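Cytosol aminopeptidase (Staphylococcus aureus subsp. aureus, PDB 3KZW) probably removes amino-terminal residues, leucine among them, from peptides as a metal-dependent leucyl aminopeptidase of the cytosol aminopeptidase family. Local coordinates at residues I196-N208 with N495-V509. Sequence-based numbering, arbitrary orientation.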
loop_
_atom_site.group_PDB
_atom_site.type_symbol
_atom_site.label_atom_id
_atom_site.label_comp_id
_atom_site.label_asym_id
_atom_site.label_seq_id
_atom_site.Cartn_x
_atom_site.Cartn_y
_atom_site.Cartn_z
ATOM N N ILE A 196 -9.014 -43.316 -15.343
ATOM C CA ILE A 196 -8.524 -41.952 -15.567
ATOM C C ILE A 196 -9.052 -41.021 -14.472
ATOM O O ILE A 196 -8.294 -40.239 -13.892
ATOM C CB ILE A 196 -8.898 -41.422 -16.984
ATOM C CG1 ILE A 196 -8.096 -42.165 -18.058
ATOM C CG2 ILE A 196 -8.662 -39.914 -17.090
ATOM C CD1 ILE A 196 -8.552 -41.906 -19.485
ATOM N N GLY A 197 -10.349 -41.128 -14.190
ATOM C CA GLY A 197 -11.001 -40.342 -13.146
ATOM C C GLY A 197 -10.411 -40.580 -11.769
ATOM O O GLY A 197 -10.233 -39.638 -10.991
ATOM N N GLN A 198 -10.104 -41.841 -11.468
ATOM C CA GLN A 198 -9.472 -42.209 -10.197
ATOM C C GLN A 198 -8.026 -41.724 -10.101
ATOM O O GLN A 198 -7.522 -41.479 -9.004
ATOM C CB GLN A 198 -9.542 -43.720 -9.973
ATOM C CG GLN A 198 -10.905 -44.203 -9.522
ATOM C CD GLN A 198 -10.946 -45.688 -9.219
ATOM O OE1 GLN A 198 -9.954 -46.401 -9.384
ATOM N NE2 GLN A 198 -12.104 -46.164 -8.773
ATOM N N SER A 199 -7.370 -41.584 -11.252
ATOM C CA SER A 199 -6.022 -41.023 -11.315
ATOM C C SER A 199 -6.039 -39.527 -11.022
ATOM O O SER A 199 -5.127 -39.006 -10.375
ATOM C CB SER A 199 -5.390 -41.286 -12.681
ATOM O OG SER A 199 -5.279 -42.675 -12.924
ATOM N N ILE A 200 -7.081 -38.847 -11.501
ATOM C CA ILE A 200 -7.288 -37.422 -11.231
ATOM C C ILE A 200 -7.557 -37.204 -9.743
ATOM O O ILE A 200 -7.009 -36.281 -9.134
ATOM C CB ILE A 200 -8.435 -36.836 -12.099
ATOM C CG1 ILE A 200 -8.031 -36.839 -13.580
ATOM C CG2 ILE A 200 -8.797 -35.421 -11.648
ATOM C CD1 ILE A 200 -9.174 -36.621 -14.550
ATOM N N ASN A 201 -8.382 -38.073 -9.166
ATOM C CA ASN A 201 -8.711 -38.015 -7.745
ATOM C C ASN A 201 -7.526 -38.330 -6.840
ATOM O O ASN A 201 -7.441 -37.817 -5.725
ATOM C CB ASN A 201 -9.895 -38.933 -7.426
ATOM C CG ASN A 201 -11.206 -38.425 -8.009
ATOM O OD1 ASN A 201 -11.275 -37.323 -8.556
ATOM N ND2 ASN A 201 -12.255 -39.228 -7.887
ATOM N N LEU A 202 -6.617 -39.174 -7.324
ATOM C CA LEU A 202 -5.390 -39.487 -6.597
ATOM C C LEU A 202 -4.522 -38.239 -6.476
ATOM O O LEU A 202 -3.965 -37.966 -5.413
ATOM C CB LEU A 202 -4.612 -40.619 -7.282
ATOM C CG LEU A 202 -3.258 -41.015 -6.671
ATOM C CD1 LEU A 202 -3.425 -41.712 -5.324
ATOM C CD2 LEU A 202 -2.464 -41.887 -7.628
ATOM N N ALA A 203 -4.420 -37.494 -7.577
ATOM C CA ALA A 203 -3.692 -36.229 -7.612
ATOM C C ALA A 203 -4.350 -35.205 -6.687
ATOM O O ALA A 203 -3.663 -34.488 -5.950
ATOM C CB ALA A 203 -3.619 -35.704 -9.034
ATOM N N ARG A 204 -5.682 -35.158 -6.727
ATOM C CA ARG A 204 -6.474 -34.277 -5.872
ATOM C C ARG A 204 -6.253 -34.557 -4.391
ATOM O O ARG A 204 -6.167 -33.626 -3.591
ATOM C CB ARG A 204 -7.962 -34.419 -6.192
ATOM C CG ARG A 204 -8.427 -33.671 -7.419
ATOM C CD ARG A 204 -9.851 -34.059 -7.744
ATOM N NE ARG A 204 -10.505 -33.091 -8.615
ATOM C CZ ARG A 204 -11.722 -33.239 -9.125
ATOM N NH1 ARG A 204 -12.436 -34.326 -8.866
ATOM N NH2 ARG A 204 -12.225 -32.298 -9.908
ATOM N N ASP A 205 -6.170 -35.839 -4.034
ATOM C CA ASP A 205 -5.945 -36.256 -2.649
ATOM C C ASP A 205 -4.620 -35.731 -2.100
ATOM O O ASP A 205 -4.566 -35.228 -0.975
ATOM C CB ASP A 205 -6.016 -37.780 -2.518
ATOM C CG ASP A 205 -7.444 -38.299 -2.410
ATOM O OD1 ASP A 205 -8.381 -37.488 -2.225
ATOM O OD2 ASP A 205 -7.630 -39.533 -2.500
ATOM N N PHE A 206 -3.560 -35.840 -2.898
ATOM C CA PHE A 206 -2.256 -35.305 -2.520
ATOM C C PHE A 206 -2.297 -33.788 -2.371
ATOM O O PHE A 206 -1.692 -33.236 -1.457
ATOM C CB PHE A 206 -1.181 -35.702 -3.537
ATOM C CG PHE A 206 -0.713 -37.126 -3.408
ATOM C CD1 PHE A 206 -0.177 -37.595 -2.212
ATOM C CD2 PHE A 206 -0.785 -37.994 -4.496
ATOM C CE1 PHE A 206 0.262 -38.913 -2.094
ATOM C CE2 PHE A 206 -0.347 -39.313 -4.390
ATOM C CZ PHE A 206 0.178 -39.773 -3.184
ATOM N N SER A 207 -3.017 -33.126 -3.272
ATOM C CA SER A 207 -3.111 -31.672 -3.275
ATOM C C SER A 207 -3.918 -31.135 -2.092
ATOM O O SER A 207 -3.540 -30.138 -1.481
ATOM C CB SER A 207 -3.710 -31.180 -4.593
ATOM O OG SER A 207 -2.935 -31.610 -5.698
ATOM N N ASN A 208 -5.020 -31.808 -1.771
ATOM C CA ASN A 208 -5.893 -31.400 -0.673
ATOM C C ASN A 208 -5.301 -31.653 0.711
ATOM O O ASN A 208 -5.740 -31.063 1.696
ATOM C CB ASN A 208 -7.260 -32.082 -0.789
ATOM C CG ASN A 208 -8.236 -31.296 -1.641
ATOM O OD1 ASN A 208 -8.352 -30.074 -1.512
ATOM N ND2 ASN A 208 -8.958 -31.996 -2.510
ATOM N N ASN A 495 -17.375 -30.660 -12.844
ATOM C CA ASN A 495 -16.099 -31.364 -12.742
ATOM C C ASN A 495 -15.684 -31.697 -11.311
ATOM O O ASN A 495 -14.646 -32.321 -11.094
ATOM C CB ASN A 495 -14.989 -30.579 -13.448
ATOM C CG ASN A 495 -14.941 -30.849 -14.942
ATOM O OD1 ASN A 495 -15.529 -31.814 -15.439
ATOM N ND2 ASN A 495 -14.229 -29.999 -15.667
ATOM N N GLY A 496 -16.499 -31.284 -10.343
ATOM C CA GLY A 496 -16.230 -31.561 -8.935
ATOM C C GLY A 496 -16.250 -30.320 -8.060
ATOM O O GLY A 496 -16.565 -29.227 -8.539
ATOM N N PRO A 497 -15.900 -30.479 -6.768
ATOM C CA PRO A 497 -15.939 -29.381 -5.802
ATOM C C PRO A 497 -14.753 -28.421 -5.927
ATOM O O PRO A 497 -13.877 -28.625 -6.772
ATOM C CB PRO A 497 -15.898 -30.111 -4.457
ATOM C CG PRO A 497 -15.141 -31.350 -4.728
ATOM C CD PRO A 497 -15.421 -31.732 -6.155
ATOM N N LYS A 498 -14.744 -27.384 -5.088
ATOM C CA LYS A 498 -13.621 -26.453 -4.975
ATOM C C LYS A 498 -12.320 -27.187 -4.693
ATOM O O LYS A 498 -12.314 -28.241 -4.055
ATOM C CB LYS A 498 -13.857 -25.468 -3.831
ATOM C CG LYS A 498 -14.877 -24.379 -4.101
ATOM C CD LYS A 498 -14.855 -23.336 -2.987
ATOM C CE LYS A 498 -15.569 -23.828 -1.737
ATOM N NZ LYS A 498 -15.355 -22.915 -0.575
ATOM N N GLY A 499 -11.215 -26.617 -5.159
ATOM C CA GLY A 499 -9.899 -27.166 -4.871
ATOM C C GLY A 499 -9.186 -27.616 -6.124
ATOM O O GLY A 499 -9.449 -27.083 -7.203
ATOM N N PRO A 500 -8.284 -28.607 -5.990
ATOM C CA PRO A 500 -7.469 -29.098 -7.099
ATOM C C PRO A 500 -8.326 -29.685 -8.214
ATOM O O PRO A 500 -9.305 -30.385 -7.944
ATOM C CB PRO A 500 -6.610 -30.184 -6.449
ATOM C CG PRO A 500 -7.370 -30.608 -5.246
ATOM C CD PRO A 500 -8.050 -29.379 -4.756
ATOM N N THR A 501 -7.954 -29.387 -9.455
ATOM C CA THR A 501 -8.724 -29.796 -10.624
ATOM C C THR A 501 -8.143 -31.031 -11.300
ATOM O O THR A 501 -8.846 -31.723 -12.038
ATOM C CB THR A 501 -8.795 -28.667 -11.665
ATOM O OG1 THR A 501 -7.467 -28.255 -12.004
ATOM C CG2 THR A 501 -9.568 -27.476 -11.122
ATOM N N GLY A 502 -6.864 -31.302 -11.046
ATOM C CA GLY A 502 -6.133 -32.360 -11.742
ATOM C C GLY A 502 -5.830 -31.945 -13.170
ATOM O O GLY A 502 -5.735 -32.783 -14.067
ATOM N N PHE A 503 -5.673 -30.638 -13.369
ATOM C CA PHE A 503 -5.485 -30.046 -14.691
ATOM C C PHE A 503 -4.294 -30.639 -15.438
ATOM O O PHE A 503 -3.255 -30.926 -14.839
ATOM C CB PHE A 503 -5.330 -28.527 -14.569
ATOM C CG PHE A 503 -5.774 -27.773 -15.789
ATOM C CD1 PHE A 503 -7.127 -27.541 -16.025
ATOM C CD2 PHE A 503 -4.841 -27.293 -16.702
ATOM C CE1 PHE A 503 -7.543 -26.845 -17.156
ATOM C CE2 PHE A 503 -5.248 -26.595 -17.838
ATOM C CZ PHE A 503 -6.600 -26.368 -18.063
ATOM N N MET A 504 -4.472 -30.816 -16.749
ATOM C CA MET A 504 -3.462 -31.381 -17.659
ATOM C C MET A 504 -3.493 -32.905 -17.773
ATOM O O MET A 504 -3.113 -33.449 -18.810
ATOM C CB MET A 504 -2.035 -30.898 -17.337
ATOM C CG MET A 504 -1.778 -29.411 -17.580
ATOM S SD MET A 504 -2.242 -28.810 -19.213
ATOM C CE MET A 504 -1.189 -29.811 -20.274
ATOM N N ILE A 505 -3.929 -33.589 -16.714
ATOM C CA ILE A 505 -3.998 -35.057 -16.714
ATOM C C ILE A 505 -4.801 -35.608 -17.905
ATOM O O ILE A 505 -4.299 -36.481 -18.613
ATOM C CB ILE A 505 -4.500 -35.641 -15.360
ATOM C CG1 ILE A 505 -3.557 -35.237 -14.221
ATOM C CG2 ILE A 505 -4.627 -37.167 -15.435
ATOM C CD1 ILE A 505 -4.091 -35.525 -12.829
ATOM N N PRO A 506 -6.029 -35.090 -18.148
ATOM C CA PRO A 506 -6.770 -35.550 -19.331
ATOM C C PRO A 506 -6.021 -35.317 -20.648
ATOM O O PRO A 506 -6.023 -36.196 -21.511
ATOM C CB PRO A 506 -8.047 -34.704 -19.296
ATOM C CG PRO A 506 -8.216 -34.339 -17.875
ATOM C CD PRO A 506 -6.831 -34.146 -17.346
ATOM N N THR A 507 -5.389 -34.152 -20.785
ATOM C CA THR A 507 -4.662 -33.785 -21.999
ATOM C C THR A 507 -3.455 -34.690 -22.262
ATOM O O THR A 507 -3.303 -35.223 -23.364
ATOM C CB THR A 507 -4.228 -32.295 -21.972
ATOM O OG1 THR A 507 -5.391 -31.460 -21.933
ATOM C CG2 THR A 507 -3.398 -31.935 -23.205
ATOM N N ILE A 508 -2.612 -34.869 -21.248
ATOM C CA ILE A 508 -1.378 -35.645 -21.394
ATOM C C ILE A 508 -1.658 -37.134 -21.604
ATOM O O ILE A 508 -1.008 -37.775 -22.432
ATOM C CB ILE A 508 -0.401 -35.415 -20.203
ATOM C CG1 ILE A 508 -0.077 -33.922 -20.041
ATOM C CG2 ILE A 508 0.886 -36.238 -20.366
ATOM C CD1 ILE A 508 0.574 -33.255 -21.262
ATOM N N VAL A 509 -2.630 -37.669 -20.868
ATOM C CA VAL A 509 -3.048 -39.062 -21.033
ATOM C C VAL A 509 -3.505 -39.323 -22.472
ATOM O O VAL A 509 -3.098 -40.314 -23.093
ATOM C CB VAL A 509 -4.149 -39.465 -20.010
ATOM C CG1 VAL A 509 -4.821 -40.786 -20.396
ATOM C CG2 VAL A 509 -3.559 -39.566 -18.613
HETATM O O HOH W 1 -10.451 -27.926 -1.339
#
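Arg204 lays its CB and CG obliquely across the ring of Pro500, CG to CG 3.9 Å, and carries its guanidinium on to the carbonyls of Asn495 and Pro500. Arg204 NH2 gives Asn495 O a nearly straight bond of 2.7 Å (170° at the hydrogen), with the oxygen in the guanidinium plane; Arg204 NE reaches Pro500 O at 3.0 Å along a more bent path, the oxygen tilted 25° out of that plane. NH1 bonds to Asn201 OD1 within the helix and to Arg157 O beyond it, fixing the group's rotation.

Pro500 also fits against the last helical turn: its CB meets Ser207 CB at 3.6 Å, while its CD lies 3.3 Å from Asn208 OD1. Farther back the contact turns apolar. The side chains of Ile200 and Ile505 lie alongside each other, running opposite ways, with Ile200 CG1 3.9 Å from Ile505 CG2; Ile200 CG2, anti to the backbone N, faces Thr501 O and Gly502 CA. Ile505 CD1 reaches Ala203 CB at 3.8 Å, and Ile196 meets Val509 at the far end.

Buried in the catalytic domain, the contact joins helix 188-208 to a segment almost 290 residues later, where a type II turn, Gly502 to Ile505, leads into helix 505-512. The N-to-C directions of 196-208 and 505-509 make 131°. Helix 308-322 touches Ser199, Ala203 and Ser207, and strand 499-500 pairs antiparallel with 488-489.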